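PDB 1RIF: ATP-dependent DNA helicase uvsW from Enterobacteria phage T4, which couples ATP hydrolysis to 3'-5' translocation and duplex DNA unwinding, driving branch migration of Holliday junctions and probably regression of stalled replication forks. Local coordinates for residues A[22-33]-A[49-60]; A[210-218]-A[237-245]. The protein carries 1 engineered substitution. All blocks are in the same frame, centred on the assembly; numbering follows the deposited sequence.

Contact 1 (A[22-33]-A[49-60]); sequences FHELRDFFSFEA and GRIRLLDYNRLL
The guanidinium groups of R26 and R52 stack at a tilt, planes 38° apart, R26 CZ over the centre of the R52 face; R26 NH1 and R52 NH2, 2.9 Å apart, are both donors and form no hydrogen bond. The D27 carboxylate probably offsets the charge of this pairing: R52 NH1 lies 3.0 Å from D27 OD1 in a salt bridge that lies in the guanidinium plane and uses the anti lone pair of the carboxylate oxygen. On its other face the R26 group is covered by the Y56 hydroxyl. R50, its chain bent at chi3, donates two hydrogen bonds side-on to S30 OG, from R50 NE and R50 NH2, each 3.0 Å. On the far side of the two-stranded antiparallel ribbon, I51 CB sits over the F31 ring, 3.9 Å from its centroid. F22, with CG anti to the backbone N (chi1 173°), turns one ring face to R58 NH1, ring and guanidinium planes 22° apart; R58 also makes a salt bridge to the E19 carboxylate and a hydrogen bond to the backbone carbonyl of E18. L60 CD1 covers one face of the F29 ring. Helix 19-28 passes through an inverse gamma turn centred on F29 into strand 30-32, which pairs with strand 50-52, while strand 59-61 joins strand 12-16, and F29 and L60 both touch I68 of helix 68-74.

Contact 2 (A[210-218]-A[237-245]); sequences GTWQTVVKQ and ATGKSISSI
W212 packs against S241 and I245 of helix 239-245, which follows the predicted DEAH box, in the parallel-sheet, P-loop NTPase-type motor domain of this SF2 helicase. S241 CB sits over one face of the indole, off-centre toward its rim, 3.3 Å from W212 CE3. A237 CB approaches the pyrrole end obliquely, 3.4 Å from W212 NE1, and I245 reaches the benzo end, its CD1 3.4 Å from W212 CZ3. The I245 side chain crosses the indole at about a right angle; with CG1 held between the backbone N and carbonyl carbon (chi1 68°), CD1 reaches the ring while CG2 turns to V215 and V216. V216 extends the patch, its CG2 against S241 OG and its CG1 against S244 OG. No hydrogen bond joins the two segments; the contact is van der Waals packing. Farther out, F223 touches both V215 and I245, and N231 of strand 226-232 touches W212 and A237. I242 leans on Y272 and M275 of helix 269-276, and the Y272 hydroxyl is hydrogen-bonded to the carbonyl of A237. The start of helix 239-245, which presents S241 to the indole, is fixed by an N-cap: T238 OG1 accepts from S241 N at 3.2 Å, with an N-H...O angle of 160°.

Contact 1 closes before contact 2 opens along the chain, and their centres lie 21 Å apart, with about 6 Å between nearest atoms and no touch. Contact 1 belongs to the UvsW N-terminal family region, whose small antiparallel ribbon is separate from the seven-stranded parallel sheet of the motor domain. Contact 2 belongs to that domain, in segments at the end of strand 207-210 and after strand 226-232. Helix 269-276 bridges the two: M270 and Q271 meet F29, F31 and L53 of contact 1, whereas Y272 and M275 meet I242 and I245 of contact 2. One helix of the motor domain therefore packs against both regions, linking the N-terminal part to the segment just after the predicted DEAH box.

Contact 1 (A[22-33]-A[49-60])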
loop_
_atom_site.group_PDB
_atom_site.type_symbol
_atom_site.label_atom_id
_atom_site.label_comp_id
_atom_site.label_asym_id
_atom_site.label_seq_id
_atom_site.Cartn_x
_atom_site.Cartn_y
_atom_site.Cartn_z
ATOM N N PHE A 22 -2.169 -20.659 -17.248
ATOM C CA PHE A 22 -2.642 -19.285 -17.149
ATOM C C PHE A 22 -4.103 -19.238 -16.720
ATOM O O PHE A 22 -4.492 -18.432 -15.874
ATOM C CB PHE A 22 -2.506 -18.564 -18.485
ATOM C CG PHE A 22 -3.131 -17.198 -18.488
ATOM C CD1 PHE A 22 -2.558 -16.155 -17.762
ATOM C CD2 PHE A 22 -4.314 -16.964 -19.179
ATOM C CE1 PHE A 22 -3.154 -14.900 -17.723
ATOM C CE2 PHE A 22 -4.920 -15.711 -19.148
ATOM C CZ PHE A 22 -4.341 -14.676 -18.419
ATOM N N HIS A 23 -4.917 -20.101 -17.309
ATOM C CA HIS A 23 -6.327 -20.135 -16.969
ATOM C C HIS A 23 -6.539 -20.647 -15.556
ATOM O O HIS A 23 -7.478 -20.238 -14.877
ATOM C CB HIS A 23 -7.077 -20.975 -17.999
ATOM C CG HIS A 23 -7.089 -20.353 -19.360
ATOM N ND1 HIS A 23 -7.215 -21.086 -20.518
ATOM C CD2 HIS A 23 -6.972 -19.060 -19.744
ATOM C CE1 HIS A 23 -7.173 -20.271 -21.558
ATOM N NE2 HIS A 23 -7.026 -19.037 -21.115
ATOM N N GLU A 24 -5.655 -21.530 -15.105
ATOM C CA GLU A 24 -5.757 -22.054 -13.752
ATOM C C GLU A 24 -5.418 -20.920 -12.799
ATOM O O GLU A 24 -6.092 -20.714 -11.793
ATOM C CB GLU A 24 -4.780 -23.203 -13.566
ATOM C CG GLU A 24 -5.009 -24.332 -14.550
ATOM C CD GLU A 24 -4.025 -25.463 -14.361
ATOM O OE1 GLU A 24 -2.804 -25.199 -14.421
ATOM O OE2 GLU A 24 -4.474 -26.614 -14.151
ATOM N N LEU A 25 -4.367 -20.179 -13.140
ATOM C CA LEU A 25 -3.925 -19.040 -12.339
ATOM C C LEU A 25 -4.967 -17.928 -12.322
ATOM O O LEU A 25 -5.148 -17.240 -11.315
ATOM C CB LEU A 25 -2.620 -18.481 -12.903
ATOM C CG LEU A 25 -1.322 -19.202 -12.544
ATOM C CD1 LEU A 25 -0.209 -18.728 -13.464
ATOM C CD2 LEU A 25 -0.977 -18.932 -11.090
ATOM N N ARG A 26 -5.641 -17.757 -13.454
ATOM C CA ARG A 26 -6.665 -16.727 -13.610
ATOM C C ARG A 26 -7.882 -17.010 -12.745
ATOM O O ARG A 26 -8.534 -16.085 -12.265
ATOM C CB ARG A 26 -7.068 -16.623 -15.086
ATOM C CG ARG A 26 -8.164 -15.621 -15.368
ATOM C CD ARG A 26 -8.420 -15.484 -16.858
ATOM N NE ARG A 26 -9.593 -14.652 -17.107
ATOM C CZ ARG A 26 -10.854 -15.077 -17.029
ATOM N NH1 ARG A 26 -11.114 -16.342 -16.716
ATOM N NH2 ARG A 26 -11.857 -14.230 -17.248
ATOM N N ASP A 27 -8.193 -18.290 -12.553
ATOM C CA ASP A 27 -9.325 -18.683 -11.721
ATOM C C ASP A 27 -8.894 -18.646 -10.263
ATOM O O ASP A 27 -9.672 -18.281 -9.379
ATOM C CB ASP A 27 -9.811 -20.096 -12.071
ATOM C CG ASP A 27 -10.451 -20.169 -13.448
ATOM O OD1 ASP A 27 -10.898 -19.111 -13.952
ATOM O OD2 ASP A 27 -10.520 -21.281 -14.022
ATOM N N PHE A 28 -7.645 -19.025 -10.029
ATOM C CA PHE A 28 -7.071 -19.046 -8.688
ATOM C C PHE A 28 -7.118 -17.642 -8.079
ATOM O O PHE A 28 -7.605 -17.458 -6.967
ATOM C CB PHE A 28 -5.619 -19.554 -8.754
ATOM C CG PHE A 28 -4.931 -19.636 -7.411
ATOM C CD1 PHE A 28 -5.329 -20.569 -6.461
ATOM C CD2 PHE A 28 -3.887 -18.770 -7.094
ATOM C CE1 PHE A 28 -4.700 -20.641 -5.213
ATOM C CE2 PHE A 28 -3.249 -18.834 -5.846
ATOM C CZ PHE A 28 -3.659 -19.771 -4.907
ATOM N N PHE A 29 -6.631 -16.656 -8.824
ATOM C CA PHE A 29 -6.608 -15.279 -8.347
ATOM C C PHE A 29 -7.860 -14.477 -8.697
ATOM O O PHE A 29 -7.776 -13.361 -9.196
ATOM C CB PHE A 29 -5.362 -14.565 -8.876
ATOM C CG PHE A 29 -4.089 -15.034 -8.236
ATOM C CD1 PHE A 29 -3.173 -15.809 -8.951
ATOM C CD2 PHE A 29 -3.811 -14.719 -6.902
ATOM C CE1 PHE A 29 -1.994 -16.265 -8.340
ATOM C CE2 PHE A 29 -2.639 -15.168 -6.282
ATOM C CZ PHE A 29 -1.728 -15.941 -7.000
ATOM N N SER A 30 -9.023 -15.053 -8.428
ATOM C CA SER A 30 -10.284 -14.381 -8.697
ATOM C C SER A 30 -11.219 -14.624 -7.522
ATOM O O SER A 30 -10.987 -15.510 -6.695
ATOM C CB SER A 30 -10.943 -14.931 -9.961
ATOM O OG SER A 30 -11.692 -16.101 -9.665
ATOM N N PHE A 31 -12.271 -13.823 -7.444
ATOM C CA PHE A 31 -13.250 -13.978 -6.393
ATOM C C PHE A 31 -14.565 -13.393 -6.857
ATOM O O PHE A 31 -14.615 -12.586 -7.782
ATOM C CB PHE A 31 -12.773 -13.324 -5.085
ATOM C CG PHE A 31 -12.551 -11.839 -5.174
ATOM C CD1 PHE A 31 -13.601 -10.951 -4.967
ATOM C CD2 PHE A 31 -11.281 -11.327 -5.454
ATOM C CE1 PHE A 31 -13.391 -9.571 -5.039
ATOM C CE2 PHE A 31 -11.060 -9.956 -5.528
ATOM C CZ PHE A 31 -12.115 -9.076 -5.321
ATOM N N GLU A 32 -15.631 -13.829 -6.214
ATOM C CA GLU A 32 -16.971 -13.389 -6.533
ATOM C C GLU A 32 -17.170 -11.964 -6.034
ATOM O O GLU A 32 -16.897 -11.672 -4.873
ATOM C CB GLU A 32 -17.946 -14.320 -5.833
ATOM C CG GLU A 32 -19.293 -14.454 -6.463
ATOM C CD GLU A 32 -20.167 -15.406 -5.673
ATOM O OE1 GLU A 32 -20.757 -14.968 -4.656
ATOM O OE2 GLU A 32 -20.240 -16.594 -6.064
ATOM N N ALA A 33 -17.637 -11.076 -6.907
ATOM C CA ALA A 33 -17.889 -9.696 -6.512
ATOM C C ALA A 33 -19.203 -9.638 -5.725
ATOM O O ALA A 33 -20.211 -10.209 -6.138
ATOM C CB ALA A 33 -17.977 -8.809 -7.739
ATOM N N GLY A 49 -19.454 -11.990 -13.173
ATOM C CA GLY A 49 -19.576 -11.625 -11.771
ATOM C C GLY A 49 -18.344 -11.822 -10.897
ATOM O O GLY A 49 -18.393 -11.574 -9.692
ATOM N N ARG A 50 -17.234 -12.256 -11.492
ATOM C CA ARG A 50 -16.010 -12.492 -10.735
ATOM C C ARG A 50 -14.937 -11.461 -11.021
ATOM O O ARG A 50 -14.769 -11.013 -12.154
ATOM C CB ARG A 50 -15.448 -13.892 -11.033
ATOM C CG ARG A 50 -16.399 -15.035 -10.678
ATOM C CD ARG A 50 -15.700 -16.368 -10.773
ATOM N NE ARG A 50 -14.644 -16.502 -9.769
ATOM C CZ ARG A 50 -14.839 -16.911 -8.518
ATOM N NH1 ARG A 50 -16.055 -17.233 -8.100
ATOM N NH2 ARG A 50 -13.813 -16.998 -7.682
ATOM N N ILE A 51 -14.211 -11.093 -9.974
ATOM C CA ILE A 51 -13.132 -10.133 -10.087
ATOM C C ILE A 51 -11.846 -10.915 -10.289
ATOM O O ILE A 51 -11.511 -11.792 -9.503
ATOM C CB ILE A 51 -13.073 -9.246 -8.826
ATOM C CG1 ILE A 51 -14.258 -8.271 -8.863
ATOM C CG2 ILE A 51 -11.743 -8.492 -8.755
ATOM C CD1 ILE A 51 -14.512 -7.565 -7.568
ATOM N N ARG A 52 -11.154 -10.605 -11.377
ATOM C CA ARG A 52 -9.905 -11.266 -11.747
ATOM C C ARG A 52 -8.697 -10.366 -11.432
ATOM O O ARG A 52 -8.498 -9.329 -12.071
ATOM C CB ARG A 52 -9.930 -11.598 -13.256
ATOM C CG ARG A 52 -10.446 -12.995 -13.667
ATOM C CD ARG A 52 -11.768 -13.352 -13.040
ATOM N NE ARG A 52 -12.529 -14.382 -13.757
ATOM C CZ ARG A 52 -12.215 -15.679 -13.865
ATOM N NH1 ARG A 52 -11.119 -16.186 -13.316
ATOM N NH2 ARG A 52 -13.044 -16.493 -14.503
ATOM N N LEU A 53 -7.897 -10.747 -10.443
ATOM C CA LEU A 53 -6.716 -9.955 -10.102
ATOM C C LEU A 53 -5.583 -10.242 -11.101
ATOM O O LEU A 53 -4.651 -9.461 -11.234
ATOM C CB LEU A 53 -6.273 -10.242 -8.655
ATOM C CG LEU A 53 -7.293 -9.781 -7.604
ATOM C CD1 LEU A 53 -6.874 -10.180 -6.202
ATOM C CD2 LEU A 53 -7.431 -8.271 -7.700
ATOM N N LEU A 54 -5.675 -11.368 -11.804
ATOM C CA LEU A 54 -4.684 -11.728 -12.819
ATOM C C LEU A 54 -5.354 -11.421 -14.169
ATOM O O LEU A 54 -6.250 -12.146 -14.591
ATOM C CB LEU A 54 -4.358 -13.224 -12.737
ATOM C CG LEU A 54 -3.025 -13.728 -13.296
ATOM C CD1 LEU A 54 -3.261 -15.059 -13.975
ATOM C CD2 LEU A 54 -2.419 -12.727 -14.275
ATOM N N ASP A 55 -4.941 -10.348 -14.836
ATOM C CA ASP A 55 -5.554 -9.994 -16.108
ATOM C C ASP A 55 -4.985 -10.814 -17.272
ATOM O O ASP A 55 -4.116 -11.665 -17.085
ATOM C CB ASP A 55 -5.393 -8.486 -16.378
ATOM C CG ASP A 55 -3.946 -8.077 -16.644
ATOM O OD1 ASP A 55 -3.059 -8.949 -16.614
ATOM O OD2 ASP A 55 -3.695 -6.875 -16.889
ATOM N N TYR A 56 -5.492 -10.573 -18.474
ATOM C CA TYR A 56 -5.009 -11.308 -19.637
ATOM C C TYR A 56 -3.625 -10.840 -20.063
ATOM O O TYR A 56 -2.991 -11.453 -20.921
ATOM C CB TYR A 56 -5.993 -11.181 -20.801
ATOM C CG TYR A 56 -7.258 -11.976 -20.594
ATOM C CD1 TYR A 56 -8.449 -11.347 -20.236
ATOM C CD2 TYR A 56 -7.261 -13.362 -20.746
ATOM C CE1 TYR A 56 -9.615 -12.079 -20.040
ATOM C CE2 TYR A 56 -8.419 -14.105 -20.553
ATOM C CZ TYR A 56 -9.593 -13.456 -20.202
ATOM O OH TYR A 56 -10.744 -14.181 -20.029
ATOM N N ASN A 57 -3.159 -9.749 -19.464
ATOM C CA ASN A 57 -1.827 -9.239 -19.758
ATOM C C ASN A 57 -0.843 -10.019 -18.893
ATOM O O ASN A 57 0.351 -9.735 -18.885
ATOM C CB ASN A 57 -1.734 -7.750 -19.430
ATOM C CG ASN A 57 -2.499 -6.888 -20.414
ATOM O OD1 ASN A 57 -2.070 -6.698 -21.553
ATOM N ND2 ASN A 57 -3.645 -6.366 -19.979
ATOM N N ARG A 58 -1.363 -11.010 -18.173
ATOM C CA ARG A 58 -0.562 -11.850 -17.292
ATOM C C ARG A 58 0.143 -11.017 -16.210
ATOM O O ARG A 58 1.250 -11.342 -15.779
ATOM C CB ARG A 58 0.454 -12.659 -18.111
ATOM C CG ARG A 58 -0.184 -13.661 -19.083
ATOM C CD ARG A 58 0.880 -14.390 -19.919
ATOM N NE ARG A 58 1.045 -15.818 -19.600
ATOM C CZ ARG A 58 0.291 -16.804 -20.092
ATOM N NH1 ARG A 58 -0.697 -16.533 -20.931
ATOM N NH2 ARG A 58 0.538 -18.065 -19.763
ATOM N N LEU A 59 -0.514 -9.943 -15.779
ATOM C CA LEU A 59 0.016 -9.072 -14.738
ATOM C C LEU A 59 -0.738 -9.365 -13.452
ATOM O O LEU A 59 -1.961 -9.480 -13.455
ATOM C CB LEU A 59 -0.166 -7.604 -15.108
ATOM C CG LEU A 59 0.621 -7.093 -16.313
ATOM C CD1 LEU A 59 0.296 -5.635 -16.553
ATOM C CD2 LEU A 59 2.109 -7.266 -16.071
ATOM N N LEU A 60 -0.002 -9.485 -12.354
ATOM C CA LEU A 60 -0.597 -9.773 -11.054
ATOM C C LEU A 60 -0.175 -8.714 -10.034
ATOM O O LEU A 60 0.997 -8.333 -9.973
ATOM C CB LEU A 60 -0.132 -11.142 -10.576
ATOM C CG LEU A 60 -0.637 -11.574 -9.205
ATOM C CD1 LEU A 60 -2.010 -12.204 -9.341
ATOM C CD2 LEU A 60 0.343 -12.551 -8.599
HETATM O O HOH W 1 -8.470 -12.059 -16.425
HETATM O O HOH W 2 -7.778 -13.542 -12.132
HETATM O O HOH W 3 -13.265 -18.961 -15.065
HETATM O O HOH W 4 -18.884 -17.102 -9.231
#

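Contact 2 (A[210-218]-A[237-245])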
loop_
_atom_site.group_PDB
_atom_site.type_symbol
_atom_site.label_atom_id
_atom_site.label_comp_id
_atom_site.label_asym_id
_atom_site.label_seq_id
_atom_site.Cartn_x
_atom_site.Cartn_y
_atom_site.Cartn_z
ATOM N N GLY A 210 -4.553 12.897 1.412
ATOM C CA GLY A 210 -5.919 13.027 0.946
ATOM C C GLY A 210 -6.793 11.827 1.261
ATOM O O GLY A 210 -6.376 10.882 1.930
ATOM N N THR A 211 -8.024 11.876 0.775
ATOM C CA THR A 211 -8.976 10.804 0.998
ATOM C C THR A 211 -9.110 10.038 -0.305
ATOM O O THR A 211 -8.652 10.502 -1.346
ATOM C CB THR A 211 -10.354 11.370 1.381
ATOM O OG1 THR A 211 -10.846 12.174 0.308
ATOM C CG2 THR A 211 -10.254 12.234 2.627
ATOM N N TRP A 212 -9.736 8.868 -0.248
ATOM C CA TRP A 212 -9.943 8.045 -1.435
ATOM C C TRP A 212 -10.744 8.739 -2.527
ATOM O O TRP A 212 -10.424 8.625 -3.711
ATOM C CB TRP A 212 -10.661 6.739 -1.069
ATOM C CG TRP A 212 -9.728 5.651 -0.631
ATOM C CD1 TRP A 212 -9.566 5.159 0.632
ATOM C CD2 TRP A 212 -8.822 4.921 -1.469
ATOM N NE1 TRP A 212 -8.616 4.163 0.632
ATOM C CE2 TRP A 212 -8.144 3.998 -0.646
ATOM C CE3 TRP A 212 -8.520 4.960 -2.841
ATOM C CZ2 TRP A 212 -7.178 3.113 -1.148
ATOM C CZ3 TRP A 212 -7.563 4.081 -3.343
ATOM C CH2 TRP A 212 -6.903 3.169 -2.495
ATOM N N GLN A 213 -11.792 9.456 -2.134
ATOM C CA GLN A 213 -12.639 10.113 -3.122
ATOM C C GLN A 213 -11.910 11.175 -3.935
ATOM O O GLN A 213 -12.231 11.393 -5.098
ATOM C CB GLN A 213 -13.893 10.700 -2.464
ATOM C CG GLN A 213 -13.723 12.030 -1.774
ATOM C CD GLN A 213 -15.063 12.693 -1.517
ATOM O OE1 GLN A 213 -15.869 12.827 -2.430
ATOM N NE2 GLN A 213 -15.307 13.109 -0.276
ATOM N N THR A 214 -10.931 11.835 -3.328
ATOM C CA THR A 214 -10.160 12.843 -4.041
ATOM C C THR A 214 -9.142 12.133 -4.914
ATOM O O THR A 214 -9.058 12.369 -6.115
ATOM C CB THR A 214 -9.400 13.760 -3.073
ATOM O OG1 THR A 214 -10.333 14.604 -2.391
ATOM C CG2 THR A 214 -8.389 14.616 -3.829
ATOM N N VAL A 215 -8.377 11.254 -4.278
ATOM C CA VAL A 215 -7.327 10.485 -4.923
ATOM C C VAL A 215 -7.759 9.727 -6.180
ATOM O O VAL A 215 -7.053 9.740 -7.189
ATOM C CB VAL A 215 -6.703 9.509 -3.894
ATOM C CG1 VAL A 215 -5.877 8.450 -4.588
ATOM C CG2 VAL A 215 -5.848 10.293 -2.913
ATOM N N VAL A 216 -8.912 9.072 -6.124
ATOM C CA VAL A 216 -9.410 8.310 -7.265
ATOM C C VAL A 216 -9.650 9.172 -8.518
ATOM O O VAL A 216 -9.623 8.663 -9.640
ATOM C CB VAL A 216 -10.719 7.562 -6.884
ATOM C CG1 VAL A 216 -11.405 7.036 -8.128
ATOM C CG2 VAL A 216 -10.403 6.397 -5.951
ATOM N N LYS A 217 -9.867 10.470 -8.324
ATOM C CA LYS A 217 -10.112 11.400 -9.431
ATOM C C LYS A 217 -8.843 12.001 -10.025
ATOM O O LYS A 217 -8.899 13.004 -10.724
ATOM C CB LYS A 217 -11.013 12.548 -8.974
ATOM C CG LYS A 217 -12.336 12.082 -8.407
ATOM C CD LYS A 217 -13.256 13.238 -8.075
ATOM C CE LYS A 217 -12.682 14.130 -6.996
ATOM N NZ LYS A 217 -13.753 14.996 -6.408
ATOM N N GLN A 218 -7.697 11.394 -9.743
ATOM C CA GLN A 218 -6.433 11.901 -10.254
ATOM C C GLN A 218 -5.983 11.104 -11.470
ATOM O O GLN A 218 -6.265 9.911 -11.581
ATOM C CB GLN A 218 -5.362 11.826 -9.162
ATOM C CG GLN A 218 -4.812 13.177 -8.737
ATOM C CD GLN A 218 -5.847 14.072 -8.081
ATOM O OE1 GLN A 218 -5.634 15.272 -7.937
ATOM N NE2 GLN A 218 -6.968 13.490 -7.675
ATOM N N ALA A 237 -11.305 0.879 2.490
ATOM C CA ALA A 237 -11.077 1.079 1.064
ATOM C C ALA A 237 -11.910 0.074 0.276
ATOM O O ALA A 237 -12.095 -1.060 0.714
ATOM C CB ALA A 237 -9.603 0.896 0.746
ATOM N N THR A 238 -12.420 0.491 -0.881
ATOM C CA THR A 238 -13.215 -0.405 -1.725
ATOM C C THR A 238 -12.354 -0.996 -2.842
ATOM O O THR A 238 -11.292 -0.463 -3.180
ATOM C CB THR A 238 -14.416 0.312 -2.367
ATOM O OG1 THR A 238 -13.947 1.274 -3.319
ATOM C CG2 THR A 238 -15.250 1.017 -1.304
ATOM N N GLY A 239 -12.827 -2.103 -3.408
ATOM C CA GLY A 239 -12.100 -2.767 -4.470
ATOM C C GLY A 239 -12.053 -1.910 -5.705
ATOM O O GLY A 239 -11.126 -2.003 -6.504
ATOM N N LYS A 240 -13.067 -1.070 -5.855
ATOM C CA LYS A 240 -13.152 -0.173 -6.993
ATOM C C LYS A 240 -12.046 0.874 -6.905
ATOM O O LYS A 240 -11.372 1.166 -7.896
ATOM C CB LYS A 240 -14.523 0.499 -7.024
ATOM C CG LYS A 240 -14.755 1.362 -8.255
ATOM C CD LYS A 240 -16.188 1.877 -8.318
ATOM C CE LYS A 240 -17.170 0.749 -8.682
ATOM N NZ LYS A 240 -17.179 -0.427 -7.735
ATOM N N SER A 241 -11.858 1.432 -5.711
ATOM C CA SER A 241 -10.820 2.431 -5.488
ATOM C C SER A 241 -9.451 1.812 -5.754
ATOM O O SER A 241 -8.657 2.337 -6.534
ATOM C CB SER A 241 -10.877 2.948 -4.045
ATOM O OG SER A 241 -11.986 3.803 -3.849
ATOM N N ILE A 242 -9.187 0.687 -5.100
ATOM C CA ILE A 242 -7.922 -0.018 -5.249
ATOM C C ILE A 242 -7.613 -0.312 -6.704
ATOM O O ILE A 242 -6.575 0.100 -7.218
ATOM C CB ILE A 242 -7.933 -1.352 -4.463
ATOM C CG1 ILE A 242 -8.035 -1.062 -2.957
ATOM C CG2 ILE A 242 -6.690 -2.170 -4.799
ATOM C CD1 ILE A 242 -8.222 -2.295 -2.092
ATOM N N SER A 243 -8.513 -1.018 -7.378
ATOM C CA SER A 243 -8.267 -1.351 -8.770
ATOM C C SER A 243 -8.187 -0.103 -9.636
ATOM O O SER A 243 -7.633 -0.135 -10.735
ATOM C CB SER A 243 -9.340 -2.321 -9.299
ATOM O OG SER A 243 -10.648 -1.836 -9.090
ATOM N N SER A 244 -8.707 1.009 -9.123
ATOM C CA SER A 244 -8.697 2.271 -9.854
ATOM C C SER A 244 -7.335 2.989 -9.887
ATOM O O SER A 244 -6.999 3.622 -10.885
ATOM C CB SER A 244 -9.758 3.209 -9.272
ATOM O OG SER A 244 -9.896 4.367 -10.064
ATOM N N ILE A 245 -6.549 2.884 -8.815
ATOM C CA ILE A 245 -5.249 3.561 -8.761
ATOM C C ILE A 245 -4.022 2.658 -8.666
ATOM O O ILE A 245 -2.896 3.148 -8.761
ATOM C CB ILE A 245 -5.142 4.529 -7.546
ATOM C CG1 ILE A 245 -5.109 3.726 -6.242
ATOM C CG2 ILE A 245 -6.310 5.506 -7.535
ATOM C CD1 ILE A 245 -4.651 4.525 -5.022
#